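Local coordinates for protein putative mandelate racemase (Bordetella bronchiseptica, PDB 3OZY) that is a putative mandelate racemase of the enolase superfamily that binds magnesium and probably acts on acid-sugar substrates, though its reaction is not established, at residues K133-S144 with V319-W330. Numbering follows the deposited sequence.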
ATOM      1  N   LYS A 133     -19.298 -22.019  16.165  1.00  9.42           N
ATOM      2  CA  LYS A 133     -18.022 -22.714  16.086  1.00  8.36           C
ATOM      3  C   LYS A 133     -18.016 -23.818  15.045  1.00  8.70           C
ATOM      4  O   LYS A 133     -19.030 -24.487  14.825  1.00  9.74           O
ATOM      5  CB  LYS A 133     -17.648 -23.305  17.446  1.00  9.98           C
ATOM      6  CG  LYS A 133     -17.361 -22.245  18.493  1.00 11.48           C
ATOM      7  CD  LYS A 133     -17.077 -22.857  19.860  1.00 13.07           C
ATOM      8  CE  LYS A 133     -16.735 -21.738  20.827  1.00 16.14           C
ATOM      9  NZ  LYS A 133     -16.379 -22.227  22.194  1.00 20.34           N
ATOM     10  N   PHE A 134     -16.868 -23.977  14.389  1.00  8.49           N
ATOM     11  CA  PHE A 134     -16.498 -25.239  13.775  1.00  8.92           C
ATOM     12  C   PHE A 134     -15.665 -26.052  14.777  1.00  9.80           C
ATOM     13  O   PHE A 134     -15.933 -27.225  15.021  1.00 11.20           O
ATOM     14  CB  PHE A 134     -15.676 -25.030  12.498  1.00  9.35           C
ATOM     15  CG  PHE A 134     -15.129 -26.313  11.942  1.00 11.16           C
ATOM     16  CD1 PHE A 134     -15.864 -27.061  11.032  1.00 12.07           C
ATOM     17  CD2 PHE A 134     -13.905 -26.801  12.372  1.00 12.09           C
ATOM     18  CE1 PHE A 134     -15.372 -28.259  10.545  1.00 15.13           C
ATOM     19  CE2 PHE A 134     -13.406 -27.999  11.886  1.00 14.53           C
ATOM     20  CZ  PHE A 134     -14.144 -28.728  10.973  1.00 14.30           C
ATOM     21  N   HIS A 135     -14.648 -25.410  15.350  1.00  9.05           N
ATOM     22  CA  HIS A 135     -13.752 -26.064  16.298  1.00 10.17           C
ATOM     23  C   HIS A 135     -14.368 -26.046  17.690  1.00 10.65           C
ATOM     24  O   HIS A 135     -13.956 -25.280  18.556  1.00 12.04           O
ATOM     25  CB  HIS A 135     -12.392 -25.367  16.293  1.00 10.85           C
ATOM     26  CG  HIS A 135     -11.667 -25.488  14.990  1.00  9.96           C
ATOM     27  ND1 HIS A 135     -11.029 -26.646  14.604  1.00 10.70           N
ATOM     28  CD2 HIS A 135     -11.495 -24.603  13.977  1.00 10.48           C
ATOM     29  CE1 HIS A 135     -10.490 -26.471  13.409  1.00 13.20           C
ATOM     30  NE2 HIS A 135     -10.755 -25.239  13.008  1.00 10.86           N
ATOM     31  N   THR A 136     -15.362 -26.904  17.896  1.00 12.03           N
ATOM     32  CA  THR A 136     -16.159 -26.852  19.118  1.00 12.02           C
ATOM     33  C   THR A 136     -15.354 -27.134  20.392  1.00 12.74           C
ATOM     34  O   THR A 136     -15.678 -26.603  21.456  1.00 15.96           O
ATOM     35  CB  THR A 136     -17.370 -27.817  19.052  1.00 13.79           C
ATOM     36  OG1 THR A 136     -16.913 -29.164  18.896  1.00 15.75           O
ATOM     37  CG2 THR A 136     -18.287 -27.463  17.881  1.00 13.56           C
ATOM     38  N   ARG A 137     -14.311 -27.954  20.279  1.00 12.78           N
ATOM     39  CA  ARG A 137     -13.502 -28.323  21.443  1.00 13.95           C
ATOM     40  C   ARG A 137     -12.402 -27.306  21.744  1.00 14.75           C
ATOM     41  O   ARG A 137     -11.769 -27.361  22.801  1.00 19.37           O
ATOM     42  CB  ARG A 137     -12.862 -29.696  21.236  1.00 19.90           C
ATOM     43  CG  ARG A 137     -13.849 -30.816  20.948  1.00 32.10           C
ATOM     44  CD  ARG A 137     -14.672 -31.169  22.173  1.00 46.73           C
ATOM     45  NE  ARG A 137     -15.581 -32.281  21.909  1.00 53.57           N
ATOM     46  CZ  ARG A 137     -16.814 -32.139  21.432  1.00 59.45           C
ATOM     47  NH1 ARG A 137     -17.290 -30.928  21.167  1.00 46.27           N
ATOM     48  NH2 ARG A 137     -17.571 -33.208  21.223  1.00 60.33           N
ATOM     49  N   GLY A 138     -12.164 -26.392  20.809  1.00 11.45           N
ATOM     50  CA  GLY A 138     -11.087 -25.428  20.943  1.00 12.04           C
ATOM     51  C   GLY A 138     -10.181 -25.406  19.727  1.00  9.89           C
ATOM     52  O   GLY A 138     -10.293 -26.258  18.847  1.00 10.61           O
ATOM     53  N   VAL A 139      -9.272 -24.439  19.717  1.00  9.18           N
ATOM     54  CA  VAL A 139      -8.436 -24.129  18.568  1.00  9.47           C
ATOM     55  C   VAL A 139      -6.960 -24.397  18.881  1.00  8.04           C
ATOM     56  O   VAL A 139      -6.409 -23.827  19.820  1.00  9.01           O
ATOM     57  CB  VAL A 139      -8.632 -22.643  18.182  1.00  9.35           C
ATOM     58  CG1 VAL A 139      -7.610 -22.196  17.136  1.00 10.71           C
ATOM     59  CG2 VAL A 139     -10.059 -22.405  17.694  1.00 10.63           C
ATOM     60  N   ARG A 140      -6.324 -25.262  18.096  1.00  8.23           N
ATOM     61  CA  ARG A 140      -4.910 -25.562  18.310  1.00 10.00           C
ATOM     62  C   ARG A 140      -4.027 -24.343  18.047  1.00  9.44           C
ATOM     63  O   ARG A 140      -4.091 -23.742  16.963  1.00  8.92           O
ATOM     64  CB  ARG A 140      -4.468 -26.719  17.418  1.00 10.47           C
ATOM     65  CG  ARG A 140      -3.024 -27.107  17.648  1.00 11.42           C
ATOM     66  CD  ARG A 140      -2.490 -27.892  16.482  1.00 27.76           C
ATOM     67  NE  ARG A 140      -1.301 -28.648  16.849  1.00 21.76           N
ATOM     68  CZ  ARG A 140      -0.706 -29.510  16.044  1.00 17.71           C
ATOM     69  NH1 ARG A 140      -1.200 -29.713  14.828  1.00 35.74           N
ATOM     70  NH2 ARG A 140       0.374 -30.171  16.448  1.00 27.50           N
ATOM     71  N   ALA A 141      -3.215 -23.982  19.039  1.00  8.44           N
ATOM     72  CA  ALA A 141      -2.353 -22.802  18.964  1.00  8.18           C
ATOM     73  C   ALA A 141      -0.891 -23.177  18.766  1.00  8.19           C
ATOM     74  O   ALA A 141      -0.470 -24.308  19.054  1.00  9.08           O
ATOM     75  CB  ALA A 141      -2.496 -21.952  20.225  1.00  8.09           C
ATOM     76  N   TYR A 142      -0.109 -22.228  18.275  1.00  6.49           N
ATOM     77  CA  TYR A 142       1.328 -22.394  18.228  1.00  7.48           C
ATOM     78  C   TYR A 142       2.010 -21.219  18.895  1.00  6.39           C
ATOM     79  O   TYR A 142       1.507 -20.095  18.864  1.00  7.39           O
ATOM     80  CB  TYR A 142       1.838 -22.593  16.800  1.00  7.03           C
ATOM     81  CG  TYR A 142       1.870 -21.384  15.871  1.00  6.87           C
ATOM     82  CD1 TYR A 142       2.957 -20.509  15.867  1.00  7.40           C
ATOM     83  CD2 TYR A 142       0.859 -21.174  14.929  1.00  5.96           C
ATOM     84  CE1 TYR A 142       3.021 -19.442  14.975  1.00  6.37           C
ATOM     85  CE2 TYR A 142       0.908 -20.103  14.044  1.00  7.14           C
ATOM     86  CZ  TYR A 142       1.991 -19.243  14.068  1.00  6.17           C
ATOM     87  OH  TYR A 142       2.078 -18.177  13.180  1.00  7.34           O
ATOM     88  N   ALA A 143       3.173 -21.487  19.481  1.00  7.77           N
ATOM     89  CA  ALA A 143       3.940 -20.469  20.185  1.00  6.81           C
ATOM     90  C   ALA A 143       4.734 -19.654  19.176  1.00  6.84           C
ATOM     91  O   ALA A 143       5.577 -20.195  18.456  1.00  7.69           O
ATOM     92  CB  ALA A 143       4.880 -21.129  21.203  1.00  7.96           C
ATOM     93  N   SER A 144       4.470 -18.352  19.145  1.00  6.82           N
ATOM     94  CA  SER A 144       5.086 -17.459  18.182  1.00  6.81           C
ATOM     95  C   SER A 144       5.955 -16.433  18.920  1.00  7.38           C
ATOM     96  O   SER A 144       5.406 -15.613  19.651  1.00  7.53           O
ATOM     97  CB  SER A 144       3.970 -16.743  17.412  1.00  8.27           C
ATOM     98  OG  SER A 144       4.497 -15.899  16.408  1.00  7.60           O
ATOM     99  N   VAL A 319     -11.265 -17.899  13.349  1.00  7.47           N
ATOM    100  CA  VAL A 319     -10.644 -19.214  13.284  1.00  7.92           C
ATOM    101  C   VAL A 319     -11.523 -20.272  13.948  1.00  8.64           C
ATOM    102  O   VAL A 319     -11.690 -21.374  13.418  1.00  9.60           O
ATOM    103  CB  VAL A 319      -9.232 -19.181  13.896  1.00  6.98           C
ATOM    104  CG1 VAL A 319      -8.678 -20.587  14.113  1.00  7.72           C
ATOM    105  CG2 VAL A 319      -8.318 -18.348  12.999  1.00  8.23           C
ATOM    106  N   ALA A 320     -12.102 -19.933  15.096  1.00  8.55           N
ATOM    107  CA  ALA A 320     -12.975 -20.879  15.790  1.00  9.77           C
ATOM    108  C   ALA A 320     -14.170 -21.295  14.921  1.00  9.93           C
ATOM    109  O   ALA A 320     -14.646 -22.432  15.006  1.00  9.29           O
ATOM    110  CB  ALA A 320     -13.450 -20.280  17.103  1.00 10.35           C
ATOM    111  N   ALA A 321     -14.638 -20.364  14.095  1.00  9.28           N
ATOM    112  CA  ALA A 321     -15.813 -20.577  13.247  1.00  9.88           C
ATOM    113  C   ALA A 321     -15.489 -21.242  11.910  1.00 10.44           C
ATOM    114  O   ALA A 321     -16.394 -21.679  11.195  1.00 12.78           O
ATOM    115  CB  ALA A 321     -16.526 -19.246  13.007  1.00  9.13           C
ATOM    116  N   SER A 322     -14.200 -21.329  11.588  0.76 10.03           N
ATOM    117  CA  SER A 322     -13.763 -21.799  10.275  0.76 11.44           C
ATOM    118  C   SER A 322     -13.358 -23.273  10.249  0.76 10.42           C
ATOM    119  O   SER A 322     -12.681 -23.752  11.157  0.76 10.48           O
ATOM    120  CB  SER A 322     -12.586 -20.953   9.785  0.76 11.54           C
ATOM    121  OG  SER A 322     -11.974 -21.569   8.662  0.76 10.44           O
ATOM    122  N   PRO A 323     -13.751 -23.996   9.189  1.00 11.06           N
ATOM    123  CA  PRO A 323     -13.361 -25.404   9.041  1.00 10.92           C
ATOM    124  C   PRO A 323     -11.886 -25.613   8.680  1.00 10.30           C
ATOM    125  O   PRO A 323     -11.434 -26.753   8.613  1.00 13.17           O
ATOM    126  CB  PRO A 323     -14.245 -25.887   7.883  1.00 12.77           C
ATOM    127  CG  PRO A 323     -14.482 -24.671   7.087  1.00 18.62           C
ATOM    128  CD  PRO A 323     -14.675 -23.580   8.121  1.00 15.67           C
ATOM    129  N   HIS A 324     -11.124 -24.550   8.463  1.00  9.10           N
ATOM    130  CA  HIS A 324      -9.703 -24.737   8.185  1.00  9.63           C
ATOM    131  C   HIS A 324      -9.003 -25.415   9.353  1.00 10.36           C
ATOM    132  O   HIS A 324      -9.354 -25.171  10.501  1.00  9.87           O
ATOM    133  CB  HIS A 324      -9.027 -23.398   7.913  1.00  7.98           C
ATOM    134  CG  HIS A 324      -9.405 -22.794   6.600  1.00  7.19           C
ATOM    135  ND1 HIS A 324      -9.042 -23.361   5.397  1.00  8.38           N
ATOM    136  CD2 HIS A 324     -10.123 -21.687   6.302  1.00  8.62           C
ATOM    137  CE1 HIS A 324      -9.521 -22.622   4.410  1.00  8.23           C
ATOM    138  NE2 HIS A 324     -10.188 -21.607   4.930  1.00  7.78           N
ATOM    139  N   PRO A 325      -7.985 -26.246   9.065  1.00 10.32           N
ATOM    140  CA  PRO A 325      -7.218 -26.852  10.161  1.00 10.36           C
ATOM    141  C   PRO A 325      -6.635 -25.746  11.023  1.00 10.37           C
ATOM    142  O   PRO A 325      -6.120 -24.755  10.504  1.00 12.86           O
ATOM    143  CB  PRO A 325      -6.077 -27.583   9.445  1.00 14.58           C
ATOM    144  CG  PRO A 325      -6.470 -27.649   8.001  1.00 26.99           C
ATOM    145  CD  PRO A 325      -7.376 -26.490   7.744  1.00 14.87           C
ATOM    146  N   ALA A 326      -6.703 -25.906  12.334  1.00  8.57           N
ATOM    147  CA  ALA A 326      -6.239 -24.855  13.232  1.00  9.24           C
ATOM    148  C   ALA A 326      -4.723 -24.857  13.401  1.00  8.61           C
ATOM    149  O   ALA A 326      -4.126 -25.900  13.668  1.00 10.13           O
ATOM    150  CB  ALA A 326      -6.912 -24.994  14.594  1.00 14.05           C
ATOM    151  N   MET A 327      -4.113 -23.689  13.244  1.00  8.24           N
ATOM    152  CA  MET A 327      -2.698 -23.510  13.545  1.00  6.95           C
ATOM    153  C   MET A 327      -2.583 -22.048  13.953  1.00  6.63           C
ATOM    154  O   MET A 327      -2.132 -21.191  13.184  1.00  7.84           O
ATOM    155  CB  MET A 327      -1.826 -23.851  12.331  1.00  7.00           C
ATOM    156  CG  MET A 327      -0.314 -23.825  12.600  1.00  6.63           C
ATOM    157  SD  MET A 327       0.230 -24.837  13.999  1.00  7.86           S
ATOM    158  CE  MET A 327       0.058 -26.475  13.297  1.00 11.34           C
ATOM    159  N   PHE A 328      -3.050 -21.773  15.167  1.00  7.48           N
ATOM    160  CA  PHE A 328      -3.400 -20.421  15.573  1.00  7.48           C
ATOM    161  C   PHE A 328      -2.247 -19.705  16.254  1.00  6.76           C
ATOM    162  O   PHE A 328      -1.775 -20.129  17.310  1.00  7.56           O
ATOM    163  CB  PHE A 328      -4.612 -20.427  16.508  1.00  8.23           C
ATOM    164  CG  PHE A 328      -5.079 -19.052  16.852  1.00  6.48           C
ATOM    165  CD1 PHE A 328      -5.771 -18.308  15.914  1.00  8.01           C
ATOM    166  CD2 PHE A 328      -4.781 -18.473  18.075  1.00  7.77           C
ATOM    167  CE1 PHE A 328      -6.186 -17.022  16.189  1.00  7.99           C
ATOM    168  CE2 PHE A 328      -5.197 -17.184  18.358  1.00  8.56           C
ATOM    169  CZ  PHE A 328      -5.899 -16.458  17.413  1.00  8.93           C
ATOM    170  N   GLU A 329      -1.804 -18.599  15.658  1.00  6.54           N
ATOM    171  CA  GLU A 329      -0.636 -17.873  16.154  1.00  6.98           C
ATOM    172  C   GLU A 329      -0.879 -17.224  17.516  1.00  7.22           C
ATOM    173  O   GLU A 329      -1.822 -16.453  17.688  1.00  7.42           O
ATOM    174  CB  GLU A 329      -0.198 -16.810  15.138  1.00  6.40           C
ATOM    175  CG  GLU A 329       1.051 -16.067  15.576  1.00  6.59           C
ATOM    176  CD  GLU A 329       1.651 -15.196  14.489  1.00  6.89           C
ATOM    177  OE1 GLU A 329       0.901 -14.626  13.660  1.00  6.71           O
ATOM    178  OE2 GLU A 329       2.894 -15.057  14.467  1.00  7.78           O
ATOM    179  N   TRP A 330      -0.006 -17.532  18.477  1.00  6.82           N
ATOM    180  CA  TRP A 330      -0.078 -16.922  19.802  1.00  8.19           C
ATOM    181  C   TRP A 330       1.276 -16.350  20.220  1.00  6.46           C
ATOM    182  O   TRP A 330       2.207 -17.093  20.526  1.00  7.68           O
ATOM    183  CB  TRP A 330      -0.593 -17.912  20.863  1.00  8.09           C
ATOM    184  CG  TRP A 330      -1.023 -17.171  22.093  1.00  9.05           C
ATOM    185  CD1 TRP A 330      -0.210 -16.611  23.036  1.00  8.98           C
ATOM    186  CD2 TRP A 330      -2.368 -16.853  22.478  1.00  9.29           C
ATOM    187  NE1 TRP A 330      -0.968 -15.962  23.984  1.00 10.25           N
ATOM    188  CE2 TRP A 330      -2.295 -16.107  23.671  1.00 10.53           C
ATOM    189  CE3 TRP A 330      -3.626 -17.144  21.940  1.00  9.33           C
ATOM    190  CZ2 TRP A 330      -3.433 -15.636  24.331  1.00 12.05           C
ATOM    191  CZ3 TRP A 330      -4.755 -16.684  22.596  1.00 11.45           C
ATOM    192  CH2 TRP A 330      -4.649 -15.931  23.777  1.00 10.82           C
TER
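F134 and H135 meet the end of helix 309-321 first: both backbone N-H groups converge on A320 O, and F134 N is 2.8 Å from A320 O, on a lone pair. P323 CA sits over the centre of one face of the F134 ring, 3.5 Å from the centroid, a CH-pi contact. H135 turns its ring toward the loop after the helix, with F134 CD2 over one face and A326 CB over the other; its NE2 gives an in-plane hydrogen bond to H324 O, 2.9 Å away. V139 packs between helix 309-321 and strand 328-331, CG1 on V319 CG1, A326 CB and F328 CB and CG2 on A320. From R140 on the two segments pair as parallel strands, closing the (beta/alpha)-barrel between its first and last strands, with Y142 N donating to F328 O and S144 N to W330 O. Y142 CG lies between the backbone N and the carbonyl carbon (chi1 74°), which brings one ring face over E329 CA. M327 SD adds an oblique Met-aromatic contact. S144 OG donates to the anti lone pair of E329 OE2, 2.7 Å away; K171 salt-bridges OE2 and hydrogen-bonds Y142 OH. About 5 Å from a bound magnesium ion, the E329 side chain is thus held in one orientation.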